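Local structure of putative uncharacterized protein PH0300 (Pyrococcus horikoshii, 3VRH) at residues 36-41 and 68-73; 111-116 and 296-301; 138-143 and 275-280. The protein catalyses the ATP-dependent 2-thiolation of 5-methyluridine 54 in the T loop of tRNAs, a modification that stabilises tRNA against heat in thermophiles. One frame throughout, in Å; residues are numbered along the deposited sequence.

The three contacts show how a PP-loop ATPase core is joined to additional elements at separate places. Interaction 1 comes first along the chain and packs Ile38 of helix 23-40 on the turn that leads from helix 58-69 into strand 73-80. Interactions 2 and 3 lie about 30 and 26 Å from it, centre to centre. They are 13 Å apart and meet directly: Lys141 NZ lies 2.8 Å from Ile296 O, a probable hydrogen bond. Both involve helix 127-145, which contains 138-143 and follows helix 110-114; Lys141 and Phe142 touch Phe298. In sequence, interaction 3 falls within the span of interaction 2, and the two join the zinc-binding region and following chain to the PP-loop domain.

Interaction 1 of 3, residues 36-41 and 68-73; sequences RTIERY and KKLGYN
Ile38 and Tyr72 approach each other from opposite directions, and the two branches of the isoleucine divide the work. The methyl CG2 lies against the phenol oxygen, 3.4 Å from Tyr72 OH, while the longer branch meets the hydroxyl end of the ring, Ile38 CD1 lying obliquely 4.0 Å from Tyr72 CE1. The same CD1 also meets Leu70, coming within 4.2 Å of Leu70 CD1, so one methyl bridges an aromatic and an aliphatic partner. The packing is apolar.

The torsions of Ile38 explain the division: CG2 is anti to the backbone N, whereas CG1 is anti to the carbonyl carbon (chi1 -63°). On the receiving side, Leu70 CB lies in the plane of the Tyr72 ring, at its edge. The two residues are separated by Gly71, whose positive phi (102°) belongs to the Schellman motif that turns the chain toward the strand. Lys46 adds a cation-pi contact to the Tyr72 ring and a hydrogen bond to Leu70 O.

Leu44 touches both Ile38 and Tyr72, and Ile50 of strand 49-53 packs on the tyrosine. A salt bridge from Lys69 to Glu31 also links helix 23-40 to helix 58-69. Strand 49-53, helix 58-69 and strand 73-80 form a beta-alpha-beta crossover of the PP-loop domain; the contact lies on the turn from its helix into its second strand, where Asn73 pairs with Ile50 through backbone hydrogen bonds.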
ATOM      1  N   ARG A  36      -0.895   5.101  27.859  1.00 30.60           N
ATOM      2  CA  ARG A  36      -0.020   6.002  27.100  1.00 33.58           C
ATOM      3  C   ARG A  36      -0.683   6.503  25.823  1.00 32.58           C
ATOM      4  O   ARG A  36      -0.564   7.677  25.477  1.00 31.81           O
ATOM      5  CB  ARG A  36       1.310   5.319  26.787  1.00 36.73           C
ATOM      6  CG  ARG A  36       2.172   5.125  28.042  1.00 44.31           C
ATOM      7  CD  ARG A  36       3.284   4.076  27.872  1.00 44.98           C
ATOM      8  NE  ARG A  36       3.988   3.858  29.141  1.00 56.97           N
ATOM      9  CZ  ARG A  36       4.786   2.824  29.399  1.00 58.09           C
ATOM     10  NH1 ARG A  36       4.995   1.891  28.475  1.00 55.91           N
ATOM     11  NH2 ARG A  36       5.374   2.719  30.589  1.00 60.85           N
ATOM     12  N   THR A  37      -1.409   5.618  25.151  1.00 27.38           N
ATOM     13  CA  THR A  37      -2.117   5.980  23.927  1.00 29.47           C
ATOM     14  C   THR A  37      -3.226   6.980  24.167  1.00 29.22           C
ATOM     15  O   THR A  37      -3.359   7.949  23.420  1.00 30.43           O
ATOM     16  CB  THR A  37      -2.719   4.747  23.228  1.00 26.30           C
ATOM     17  OG1 THR A  37      -1.669   3.830  22.924  1.00 25.34           O
ATOM     18  CG2 THR A  37      -3.420   5.152  21.942  1.00 19.87           C
ATOM     19  N   ILE A  38      -4.025   6.747  25.209  1.00 25.54           N
ATOM     20  CA  ILE A  38      -5.095   7.664  25.555  1.00 25.60           C
ATOM     21  C   ILE A  38      -4.534   9.062  25.850  1.00 30.73           C
ATOM     22  O   ILE A  38      -5.053  10.067  25.372  1.00 29.34           O
ATOM     23  CB  ILE A  38      -5.879   7.147  26.767  1.00 32.78           C
ATOM     24  CG1 ILE A  38      -6.559   5.820  26.420  1.00 28.97           C
ATOM     25  CG2 ILE A  38      -6.892   8.195  27.240  1.00 27.81           C
ATOM     26  CD1 ILE A  38      -7.110   5.092  27.634  1.00 26.52           C
ATOM     27  N   GLU A  39      -3.467   9.102  26.638  1.00 31.41           N
ATOM     28  CA  GLU A  39      -2.767  10.340  26.971  1.00 36.40           C
ATOM     29  C   GLU A  39      -2.231  11.070  25.739  1.00 36.31           C
ATOM     30  O   GLU A  39      -2.527  12.243  25.524  1.00 40.47           O
ATOM     31  CB  GLU A  39      -1.599  10.008  27.893  1.00 35.08           C
ATOM     32  CG  GLU A  39      -0.961  11.186  28.576  1.00 47.75           C
ATOM     33  CD  GLU A  39      -0.180  10.753  29.808  1.00 61.78           C
ATOM     34  OE1 GLU A  39       0.643   9.810  29.690  1.00 60.02           O
ATOM     35  OE2 GLU A  39      -0.409  11.334  30.895  1.00 64.51           O
ATOM     36  N   ARG A  40      -1.443  10.373  24.930  1.00 35.71           N
ATOM     37  CA  ARG A  40      -0.776  11.003  23.796  1.00 36.46           C
ATOM     38  C   ARG A  40      -1.734  11.668  22.828  1.00 41.57           C
ATOM     39  O   ARG A  40      -1.448  12.754  22.310  1.00 36.62           O
ATOM     40  CB  ARG A  40       0.036   9.978  23.021  1.00 41.28           C
ATOM     41  CG  ARG A  40       1.183   9.408  23.792  1.00 48.82           C
ATOM     42  CD  ARG A  40       1.600   8.101  23.187  1.00 46.89           C
ATOM     43  NE  ARG A  40       2.031   8.299  21.812  1.00 52.61           N
ATOM     44  CZ  ARG A  40       3.017   7.611  21.264  1.00 53.16           C
ATOM     45  NH1 ARG A  40       3.366   7.838  20.008  1.00 60.30           N
ATOM     46  NH2 ARG A  40       3.650   6.697  21.986  1.00 51.30           N
ATOM     47  N   TYR A  41      -2.857  11.003  22.566  1.00 32.96           N
ATOM     48  CA  TYR A  41      -3.802  11.503  21.582  1.00 31.25           C
ATOM     49  C   TYR A  41      -4.992  12.196  22.220  1.00 32.11           C
ATOM     50  O   TYR A  41      -5.929  12.585  21.524  1.00 34.74           O
ATOM     51  CB  TYR A  41      -4.248  10.379  20.637  1.00 32.90           C
ATOM     52  CG  TYR A  41      -3.104   9.824  19.822  1.00 29.97           C
ATOM     53  CD1 TYR A  41      -2.566  10.550  18.763  1.00 35.71           C
ATOM     54  CD2 TYR A  41      -2.548   8.589  20.118  1.00 35.67           C
ATOM     55  CE1 TYR A  41      -1.506  10.058  18.020  1.00 30.17           C
ATOM     56  CE2 TYR A  41      -1.490   8.081  19.371  1.00 32.88           C
ATOM     57  CZ  TYR A  41      -0.970   8.825  18.331  1.00 36.81           C
ATOM     58  OH  TYR A  41       0.080   8.329  17.590  1.00 40.34           O
ATOM     59  N   LYS A  68     -11.959  -0.155  31.831  1.00 29.30           N
ATOM     60  CA  LYS A  68     -12.542  -0.371  33.158  1.00 30.81           C
ATOM     61  C   LYS A  68     -11.450  -0.477  34.211  1.00 31.71           C
ATOM     62  O   LYS A  68     -11.504   0.193  35.245  1.00 32.88           O
ATOM     63  CB  LYS A  68     -13.382  -1.658  33.171  1.00 30.39           C
ATOM     64  CG  LYS A  68     -14.187  -1.879  34.447  1.00 28.96           C
ATOM     65  CD  LYS A  68     -15.394  -0.956  34.496  1.00 29.89           C
ATOM     66  CE  LYS A  68     -16.182  -1.182  35.783  1.00 37.49           C
ATOM     67  NZ  LYS A  68     -17.200  -0.125  35.962  1.00 39.82           N
ATOM     68  N   LYS A  69     -10.466  -1.331  33.950  1.00 29.03           N
ATOM     69  CA  LYS A  69      -9.356  -1.525  34.880  1.00 29.36           C
ATOM     70  C   LYS A  69      -8.570  -0.221  35.091  1.00 33.08           C
ATOM     71  O   LYS A  69      -8.098   0.068  36.192  1.00 31.68           O
ATOM     72  CB  LYS A  69      -8.449  -2.646  34.396  1.00 28.35           C
ATOM     73  CG  LYS A  69      -7.350  -3.012  35.378  1.00 33.09           C
ATOM     74  CD  LYS A  69      -6.672  -4.314  34.980  1.00 29.21           C
ATOM     75  CE  LYS A  69      -5.572  -4.680  35.972  1.00 28.65           C
ATOM     76  NZ  LYS A  69      -4.802  -5.901  35.612  1.00 26.43           N
ATOM     77  N   LEU A  70      -8.467   0.583  34.037  1.00 32.42           N
ATOM     78  CA  LEU A  70      -7.784   1.871  34.125  1.00 31.56           C
ATOM     79  C   LEU A  70      -8.572   2.894  34.930  1.00 35.25           C
ATOM     80  O   LEU A  70      -8.029   3.918  35.322  1.00 36.46           O
ATOM     81  CB  LEU A  70      -7.464   2.433  32.738  1.00 25.32           C
ATOM     82  CG  LEU A  70      -6.343   1.698  32.009  1.00 28.07           C
ATOM     83  CD1 LEU A  70      -5.974   2.392  30.686  1.00 29.55           C
ATOM     84  CD2 LEU A  70      -5.129   1.586  32.918  1.00 31.20           C
ATOM     85  N   GLY A  71      -9.849   2.622  35.169  1.00 31.02           N
ATOM     86  CA  GLY A  71     -10.652   3.512  35.981  1.00 32.69           C
ATOM     87  C   GLY A  71     -11.592   4.429  35.226  1.00 36.08           C
ATOM     88  O   GLY A  71     -12.063   5.414  35.782  1.00 38.87           O
ATOM     89  N   TYR A  72     -11.881   4.114  33.967  1.00 31.66           N
ATOM     90  CA  TYR A  72     -12.804   4.925  33.187  1.00 27.82           C
ATOM     91  C   TYR A  72     -14.254   4.564  33.453  1.00 31.71           C
ATOM     92  O   TYR A  72     -14.550   3.480  33.951  1.00 33.98           O
ATOM     93  CB  TYR A  72     -12.481   4.829  31.687  1.00 33.45           C
ATOM     94  CG  TYR A  72     -11.213   5.566  31.355  1.00 29.32           C
ATOM     95  CD1 TYR A  72      -9.983   4.948  31.488  1.00 31.34           C
ATOM     96  CD2 TYR A  72     -11.245   6.891  30.949  1.00 27.88           C
ATOM     97  CE1 TYR A  72      -8.807   5.625  31.205  1.00 32.25           C
ATOM     98  CE2 TYR A  72     -10.083   7.579  30.669  1.00 33.24           C
ATOM     99  CZ  TYR A  72      -8.864   6.942  30.802  1.00 29.49           C
ATOM    100  OH  TYR A  72      -7.695   7.612  30.532  1.00 30.82           O
ATOM    101  N   ASN A  73     -15.159   5.482  33.127  1.00 33.18           N
ATOM    102  CA  ASN A  73     -16.586   5.248  33.322  1.00 41.41           C
ATOM    103  C   ASN A  73     -17.194   4.629  32.066  1.00 32.09           C
ATOM    104  O   ASN A  73     -17.588   5.333  31.141  1.00 29.74           O
ATOM    105  CB  ASN A  73     -17.311   6.555  33.688  1.00 40.47           C
ATOM    106  CG  ASN A  73     -18.816   6.379  33.776  1.00 42.82           C
ATOM    107  OD1 ASN A  73     -19.312   5.268  33.968  1.00 44.14           O
ATOM    108  ND2 ASN A  73     -19.552   7.476  33.627  1.00 46.33           N
TER

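Interaction 2 of 3, residues 111-116 and 296-301; sequences KEILGY and INFKVS
The Phe298 ring is approached at its edge by Ile113, whose CD1 lies near the ring plane and 4.2 Å from Phe298 CZ. One face of the ring is covered from within its own segment: Ile296 CG2 sits 3.5 Å above the plane, displaced toward the rim. Ile296 therefore works in two directions, laying one branch over the ring and extending the other to the helix. Ile296 CD1 is 4.1 Å from Leu114 CD2 and 4.3 Å from Ile113 CD1.

Ile113 and Phe298 cross at about a right angle, as do Leu114 and Ile296. In Ile113 the branch that makes the contact, CG1, stands between the backbone N and the carbonyl carbon (chi1 59°), and from there CD1 reaches both partners. Helix 110-114 gives way at Gly115, which has a positive phi.

On the other segment, an Asx turn encloses the phenylalanine: Lys299 N donates to Asn297 OD1 at 3.2 Å, approaching from above the carbonyl plane. Helix 127-145 and the residue after it secure the backbone here, Asp145 accepting from Phe298 N and Asn146 bonding to Phe298 O and Val300 N.

Phe286 touches both Leu114 and Ile296, bringing helix 285-290 into the cluster. The chemistry thus divides between two kinds of interaction: methyl groups and an aromatic edge supply the nondirectional contact with helix 110-114, while polar bonds to helix 127-145 and to Asn146 hold the loop's backbone.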
ATOM      1  N   LYS A 111     -32.868  -7.385  14.456  1.00 24.65           N
ATOM      2  CA  LYS A 111     -34.037  -8.105  13.951  1.00 30.29           C
ATOM      3  C   LYS A 111     -35.315  -7.671  14.666  1.00 30.67           C
ATOM      4  O   LYS A 111     -36.381  -7.636  14.066  1.00 30.03           O
ATOM      5  CB  LYS A 111     -33.850  -9.609  14.145  1.00 32.25           C
ATOM      6  CG  LYS A 111     -34.413 -10.478  13.023  1.00 36.19           C
ATOM      7  CD  LYS A 111     -35.915 -10.655  13.110  1.00 39.12           C
ATOM      8  CE  LYS A 111     -36.391 -11.657  12.061  1.00 43.55           C
ATOM      9  NZ  LYS A 111     -35.517 -12.878  12.018  1.00 43.42           N
ATOM     10  N   GLU A 112     -35.207  -7.350  15.953  1.00 27.97           N
ATOM     11  CA  GLU A 112     -36.369  -6.893  16.708  1.00 29.82           C
ATOM     12  C   GLU A 112     -36.833  -5.485  16.313  1.00 31.06           C
ATOM     13  O   GLU A 112     -38.013  -5.248  16.112  1.00 35.26           O
ATOM     14  CB  GLU A 112     -36.128  -7.027  18.216  1.00 29.99           C
ATOM     15  CG  GLU A 112     -36.039  -8.487  18.645  1.00 28.89           C
ATOM     16  CD  GLU A 112     -35.821  -8.682  20.145  1.00 38.19           C
ATOM     17  OE1 GLU A 112     -35.907  -7.703  20.930  1.00 35.70           O
ATOM     18  OE2 GLU A 112     -35.552  -9.837  20.539  1.00 37.12           O
ATOM     19  N   ILE A 113     -35.906  -4.556  16.160  1.00 30.22           N
ATOM     20  CA  ILE A 113     -36.298  -3.184  15.885  1.00 30.82           C
ATOM     21  C   ILE A 113     -36.491  -2.895  14.393  1.00 37.93           C
ATOM     22  O   ILE A 113     -37.225  -1.983  14.030  1.00 36.51           O
ATOM     23  CB  ILE A 113     -35.285  -2.198  16.457  1.00 34.58           C
ATOM     24  CG1 ILE A 113     -33.908  -2.468  15.858  1.00 31.87           C
ATOM     25  CG2 ILE A 113     -35.258  -2.288  18.001  1.00 32.61           C
ATOM     26  CD1 ILE A 113     -33.000  -1.282  15.863  1.00 33.05           C
ATOM     27  N   LEU A 114     -35.833  -3.666  13.533  1.00 34.26           N
ATOM     28  CA  LEU A 114     -35.904  -3.419  12.100  1.00 32.71           C
ATOM     29  C   LEU A 114     -36.707  -4.477  11.361  1.00 34.13           C
ATOM     30  O   LEU A 114     -37.062  -4.284  10.193  1.00 39.23           O
ATOM     31  CB  LEU A 114     -34.497  -3.315  11.505  1.00 29.70           C
ATOM     32  CG  LEU A 114     -33.654  -2.171  12.073  1.00 32.18           C
ATOM     33  CD1 LEU A 114     -32.226  -2.211  11.548  1.00 34.02           C
ATOM     34  CD2 LEU A 114     -34.311  -0.821  11.773  1.00 36.86           C
ATOM     35  N   GLY A 115     -36.980  -5.593  12.037  1.00 35.74           N
ATOM     36  CA  GLY A 115     -37.768  -6.684  11.470  1.00 34.78           C
ATOM     37  C   GLY A 115     -36.978  -7.755  10.725  1.00 31.69           C
ATOM     38  O   GLY A 115     -37.512  -8.814  10.388  1.00 38.60           O
ATOM     39  N   TYR A 116     -35.705  -7.492  10.466  1.00 30.60           N
ATOM     40  CA  TYR A 116     -34.891  -8.401   9.650  1.00 32.35           C
ATOM     41  C   TYR A 116     -33.479  -8.577  10.186  1.00 32.23           C
ATOM     42  O   TYR A 116     -32.839  -7.612  10.639  1.00 32.58           O
ATOM     43  CB  TYR A 116     -34.781  -7.883   8.212  1.00 36.69           C
ATOM     44  CG  TYR A 116     -36.095  -7.765   7.478  1.00 37.58           C
ATOM     45  CD1 TYR A 116     -36.893  -6.644   7.622  1.00 36.68           C
ATOM     46  CD2 TYR A 116     -36.524  -8.770   6.629  1.00 43.75           C
ATOM     47  CE1 TYR A 116     -38.089  -6.533   6.954  1.00 40.94           C
ATOM     48  CE2 TYR A 116     -37.714  -8.670   5.951  1.00 45.12           C
ATOM     49  CZ  TYR A 116     -38.496  -7.549   6.114  1.00 43.01           C
ATOM     50  OH  TYR A 116     -39.697  -7.449   5.439  1.00 50.15           O
ATOM     51  N   ILE A 296     -35.767   6.212  15.435  1.00 38.23           N
ATOM     52  CA  ILE A 296     -35.646   5.218  16.493  1.00 34.08           C
ATOM     53  C   ILE A 296     -35.092   5.871  17.740  1.00 37.15           C
ATOM     54  O   ILE A 296     -34.058   6.552  17.699  1.00 37.01           O
ATOM     55  CB  ILE A 296     -34.756   4.043  16.093  1.00 37.48           C
ATOM     56  CG1 ILE A 296     -35.292   3.392  14.820  1.00 39.45           C
ATOM     57  CG2 ILE A 296     -34.692   3.033  17.218  1.00 33.32           C
ATOM     58  CD1 ILE A 296     -34.317   2.469  14.168  1.00 34.08           C
ATOM     59  N   ASN A 297     -35.794   5.674  18.850  1.00 34.05           N
ATOM     60  CA  ASN A 297     -35.393   6.263  20.118  1.00 34.51           C
ATOM     61  C   ASN A 297     -34.602   5.242  20.915  1.00 34.83           C
ATOM     62  O   ASN A 297     -35.170   4.263  21.382  1.00 32.64           O
ATOM     63  CB  ASN A 297     -36.635   6.690  20.900  1.00 39.17           C
ATOM     64  CG  ASN A 297     -36.310   7.605  22.056  1.00 42.46           C
ATOM     65  OD1 ASN A 297     -35.148   7.769  22.429  1.00 37.71           O
ATOM     66  ND2 ASN A 297     -37.343   8.214  22.631  1.00 47.02           N
ATOM     67  N   PHE A 298     -33.295   5.463  21.067  1.00 30.75           N
ATOM     68  CA  PHE A 298     -32.445   4.500  21.775  1.00 31.87           C
ATOM     69  C   PHE A 298     -32.248   4.819  23.246  1.00 32.40           C
ATOM     70  O   PHE A 298     -31.507   4.117  23.945  1.00 26.97           O
ATOM     71  CB  PHE A 298     -31.091   4.331  21.091  1.00 26.75           C
ATOM     72  CG  PHE A 298     -31.164   3.585  19.797  1.00 30.69           C
ATOM     73  CD1 PHE A 298     -31.362   2.216  19.787  1.00 28.61           C
ATOM     74  CD2 PHE A 298     -31.032   4.248  18.596  1.00 30.74           C
ATOM     75  CE1 PHE A 298     -31.427   1.531  18.608  1.00 26.08           C
ATOM     76  CE2 PHE A 298     -31.096   3.564  17.405  1.00 30.80           C
ATOM     77  CZ  PHE A 298     -31.292   2.207  17.406  1.00 29.10           C
ATOM     78  N   LYS A 299     -32.915   5.877  23.708  1.00 32.01           N
ATOM     79  CA  LYS A 299     -32.896   6.246  25.115  1.00 29.86           C
ATOM     80  C   LYS A 299     -33.330   5.083  26.026  1.00 33.11           C
ATOM     81  O   LYS A 299     -34.343   4.418  25.782  1.00 32.29           O
ATOM     82  CB  LYS A 299     -33.799   7.462  25.349  1.00 35.71           C
ATOM     83  CG  LYS A 299     -33.890   7.883  26.802  1.00 40.58           C
ATOM     84  CD  LYS A 299     -32.557   8.391  27.327  1.00 37.88           C
ATOM     85  CE  LYS A 299     -32.699   8.918  28.749  1.00 38.77           C
ATOM     86  NZ  LYS A 299     -32.811   7.815  29.750  1.00 42.24           N
ATOM     87  N   VAL A 300     -32.540   4.828  27.065  1.00 30.80           N
ATOM     88  CA  VAL A 300     -32.873   3.776  28.014  1.00 35.33           C
ATOM     89  C   VAL A 300     -32.728   4.285  29.446  1.00 37.28           C
ATOM     90  O   VAL A 300     -31.889   5.147  29.738  1.00 37.91           O
ATOM     91  CB  VAL A 300     -32.004   2.498  27.815  1.00 33.56           C
ATOM     92  CG1 VAL A 300     -32.248   1.866  26.445  1.00 30.56           C
ATOM     93  CG2 VAL A 300     -30.526   2.804  28.010  1.00 30.80           C
ATOM     94  N   SER A 301     -33.541   3.745  30.342  1.00 39.41           N
ATOM     95  CA  SER A 301     -33.445   4.120  31.750  1.00 44.85           C
ATOM     96  C   SER A 301     -32.775   3.035  32.576  1.00 44.34           C
ATOM     97  O   SER A 301     -32.462   3.253  33.743  1.00 40.68           O
ATOM     98  CB  SER A 301     -34.824   4.454  32.332  1.00 41.93           C
ATOM     99  OG  SER A 301     -35.794   3.514  31.915  1.00 42.22           O
TER

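Interaction 3 of 3, residues 138-143 and 275-280. With ZN (zinc ion), chain C.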
ATOM      1  N   ILE A 138     -26.277   2.685  14.583  1.00 25.92           N
ATOM      2  CA  ILE A 138     -26.888   2.364  15.872  1.00 27.03           C
ATOM      3  C   ILE A 138     -25.964   2.731  17.024  1.00 26.91           C
ATOM      4  O   ILE A 138     -26.419   3.249  18.037  1.00 24.95           O
ATOM      5  CB  ILE A 138     -27.285   0.881  15.962  1.00 21.94           C
ATOM      6  CG1 ILE A 138     -28.412   0.573  14.977  1.00 27.67           C
ATOM      7  CG2 ILE A 138     -27.717   0.522  17.392  1.00 26.85           C
ATOM      8  CD1 ILE A 138     -28.862  -0.892  14.970  1.00 28.74           C
ATOM      9  N   MET A 139     -24.664   2.468  16.859  1.00 26.43           N
ATOM     10  CA  MET A 139     -23.686   2.796  17.891  1.00 30.04           C
ATOM     11  C   MET A 139     -23.743   4.286  18.163  1.00 27.07           C
ATOM     12  O   MET A 139     -23.769   4.718  19.311  1.00 24.59           O
ATOM     13  CB  MET A 139     -22.252   2.451  17.466  1.00 28.37           C
ATOM     14  CG  MET A 139     -21.887   0.981  17.486  1.00 33.52           C
ATOM     15  SD  MET A 139     -20.351   0.772  16.553  1.00 38.85           S
ATOM     16  CE  MET A 139     -19.291   1.889  17.450  1.00 21.10           C
ATOM     17  N   ASN A 140     -23.748   5.066  17.088  1.00 25.03           N
ATOM     18  CA  ASN A 140     -23.730   6.502  17.239  1.00 29.36           C
ATOM     19  C   ASN A 140     -25.039   7.062  17.782  1.00 26.16           C
ATOM     20  O   ASN A 140     -25.015   7.879  18.675  1.00 26.86           O
ATOM     21  CB  ASN A 140     -23.338   7.200  15.937  1.00 27.36           C
ATOM     22  CG  ASN A 140     -23.285   8.711  16.094  1.00 30.60           C
ATOM     23  OD1 ASN A 140     -22.383   9.256  16.723  1.00 28.59           O
ATOM     24  ND2 ASN A 140     -24.258   9.383  15.530  1.00 28.46           N
ATOM     25  N   LYS A 141     -26.174   6.629  17.245  1.00 27.58           N
ATOM     26  CA  LYS A 141     -27.449   7.149  17.734  1.00 29.35           C
ATOM     27  C   LYS A 141     -27.748   6.719  19.173  1.00 29.44           C
ATOM     28  O   LYS A 141     -28.396   7.457  19.914  1.00 30.18           O
ATOM     29  CB  LYS A 141     -28.620   6.791  16.812  1.00 30.52           C
ATOM     30  CG  LYS A 141     -29.900   7.555  17.171  1.00 28.45           C
ATOM     31  CD  LYS A 141     -30.947   7.533  16.071  1.00 31.30           C
ATOM     32  CE  LYS A 141     -31.961   8.656  16.284  1.00 33.78           C
ATOM     33  NZ  LYS A 141     -32.377   8.750  17.726  1.00 33.92           N
ATOM     34  N   PHE A 142     -27.255   5.547  19.570  1.00 25.69           N
ATOM     35  CA  PHE A 142     -27.419   5.070  20.940  1.00 25.52           C
ATOM     36  C   PHE A 142     -26.571   5.898  21.877  1.00 29.93           C
ATOM     37  O   PHE A 142     -27.000   6.248  22.975  1.00 27.12           O
ATOM     38  CB  PHE A 142     -27.030   3.591  21.077  1.00 25.70           C
ATOM     39  CG  PHE A 142     -27.310   3.026  22.441  1.00 26.39           C
ATOM     40  CD1 PHE A 142     -26.401   3.184  23.475  1.00 22.64           C
ATOM     41  CD2 PHE A 142     -28.504   2.363  22.696  1.00 23.42           C
ATOM     42  CE1 PHE A 142     -26.669   2.684  24.729  1.00 25.05           C
ATOM     43  CE2 PHE A 142     -28.766   1.860  23.947  1.00 22.54           C
ATOM     44  CZ  PHE A 142     -27.847   2.024  24.961  1.00 23.17           C
ATOM     45  N   ALA A 143     -25.344   6.188  21.453  1.00 27.28           N
ATOM     46  CA  ALA A 143     -24.455   7.017  22.252  1.00 30.00           C
ATOM     47  C   ALA A 143     -25.063   8.404  22.400  1.00 28.02           C
ATOM     48  O   ALA A 143     -25.002   9.013  23.462  1.00 31.85           O
ATOM     49  CB  ALA A 143     -23.085   7.123  21.585  1.00 30.10           C
ATOM     50  N   CYS A 275     -34.682  11.051  11.169  1.00 42.41           N
ATOM     51  CA  CYS A 275     -34.144  10.763  12.488  1.00 39.14           C
ATOM     52  C   CYS A 275     -33.280  11.907  12.986  1.00 43.31           C
ATOM     53  O   CYS A 275     -32.824  11.896  14.134  1.00 40.44           O
ATOM     54  CB  CYS A 275     -33.301   9.487  12.437  1.00 41.82           C
ATOM     55  SG  CYS A 275     -31.669   9.735  11.636  1.00 45.21           S
ATOM     56  N   ARG A 276     -33.039  12.873  12.103  1.00 47.13           N
ATOM     57  CA  ARG A 276     -32.293  14.086  12.432  1.00 45.38           C
ATOM     58  C   ARG A 276     -30.830  13.849  12.765  1.00 44.84           C
ATOM     59  O   ARG A 276     -30.173  14.715  13.338  1.00 46.79           O
ATOM     60  CB  ARG A 276     -32.972  14.864  13.562  1.00 49.35           C
ATOM     61  CG  ARG A 276     -34.280  15.562  13.161  1.00 57.52           C
ATOM     62  CD  ARG A 276     -34.834  16.307  14.361  1.00 57.48           C
ATOM     63  NE  ARG A 276     -34.442  15.585  15.565  1.00 65.34           N
ATOM     64  CZ  ARG A 276     -35.224  14.750  16.240  1.00 66.81           C
ATOM     65  NH1 ARG A 276     -36.486  14.544  15.862  1.00 67.20           N
ATOM     66  NH2 ARG A 276     -34.738  14.129  17.303  1.00 64.06           N
ATOM     67  N   MET A 277     -30.319  12.677  12.409  1.00 42.49           N
ATOM     68  CA  MET A 277     -28.896  12.410  12.564  1.00 43.12           C
ATOM     69  C   MET A 277     -28.227  12.850  11.266  1.00 43.69           C
ATOM     70  O   MET A 277     -28.888  12.895  10.232  1.00 45.15           O
ATOM     71  CB  MET A 277     -28.651  10.926  12.866  1.00 39.34           C
ATOM     72  CG  MET A 277     -29.334  10.454  14.159  1.00 34.31           C
ATOM     73  SD  MET A 277     -28.852  11.423  15.598  1.00 41.26           S
ATOM     74  CE  MET A 277     -27.160  10.898  15.844  1.00 40.48           C
ATOM     75  N   PRO A 278     -26.933  13.207  11.324  1.00 45.36           N
ATOM     76  CA  PRO A 278     -26.219  13.783  10.174  1.00 48.17           C
ATOM     77  C   PRO A 278     -26.507  13.048   8.880  1.00 51.84           C
ATOM     78  O   PRO A 278     -26.546  11.818   8.845  1.00 47.92           O
ATOM     79  CB  PRO A 278     -24.737  13.636  10.547  1.00 47.33           C
ATOM     80  CG  PRO A 278     -24.718  13.143  12.010  1.00 51.09           C
ATOM     81  CD  PRO A 278     -26.109  13.236  12.543  1.00 45.19           C
ATOM     82  N   SER A 279     -26.736  13.815   7.824  1.00 60.20           N
ATOM     83  CA  SER A 279     -27.109  13.243   6.547  1.00 55.91           C
ATOM     84  C   SER A 279     -26.559  14.040   5.370  1.00 66.14           C
ATOM     85  O   SER A 279     -26.786  15.249   5.257  1.00 63.17           O
ATOM     86  CB  SER A 279     -28.624  13.165   6.444  1.00 50.06           C
ATOM     87  OG  SER A 279     -29.004  12.707   5.164  1.00 55.50           O
ATOM     88  N   SER A 280     -25.819  13.355   4.503  1.00 68.02           N
ATOM     89  CA  SER A 280     -25.544  13.876   3.171  1.00 73.65           C
ATOM     90  C   SER A 280     -26.736  13.433   2.333  1.00 71.59           C
ATOM     91  O   SER A 280     -27.049  12.239   2.258  1.00 75.21           O
ATOM     92  CB  SER A 280     -24.225  13.330   2.609  1.00 73.03           C
ATOM     93  OG  SER A 280     -24.321  11.950   2.294  1.00 79.11           O
TER
HETATM   94 ZN    ZN C 402     -32.059   9.069   9.178  1.00 39.98          ZN
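Lys141 and Met277 pack together where helix 127-145 of the PP-loop domain meets the C-terminal zinc site, a four-cysteine centre whose first pair, Cys272 and Cys275, forms a CxxC motif.

The apolar contacts use the lysine's methylenes. Lys141 CE is 3.8 Å from Met277 CG, and Lys141 CD borders the same atom. Lys141 CE also lies 4.0 Å from Cys275 O. The lysine runs extended from the helix, with CG anti to the backbone N (chi1 -169°), and bends only at its last torsion. Met277 folds back instead, bent at chi2 and chi3, which brings its terminal methyl CE to 3.3 Å from Asn140 ND2. Tyr137 and Tyr144 of the same helix also touch this methionine.

Polar groups on the helix find their partners beyond the zinc loop's 275-280 segment. Asn140 is held through both ends of its amide, OD1 accepting from Ile190 N and ND2 donating to Lys188 O, which fixes its rotation. Lys141 NZ is hydrogen-bonded to Ile296 O and salt-bridged to Asp145 and Glu295. These two carboxylates would be expected to stabilise its positive charge in this buried setting.

The zinc ion is bound at Cys272, Cys275, Cys284 and Cys287. The side chain of Cys275 also rests on Tyr137. Cys275 SG occupies the position between its backbone N and carbonyl carbon (chi1 75°) and is modelled 2.6 Å from the zinc ion, a long distance for such a bond, at a sulfur whose position is less certain.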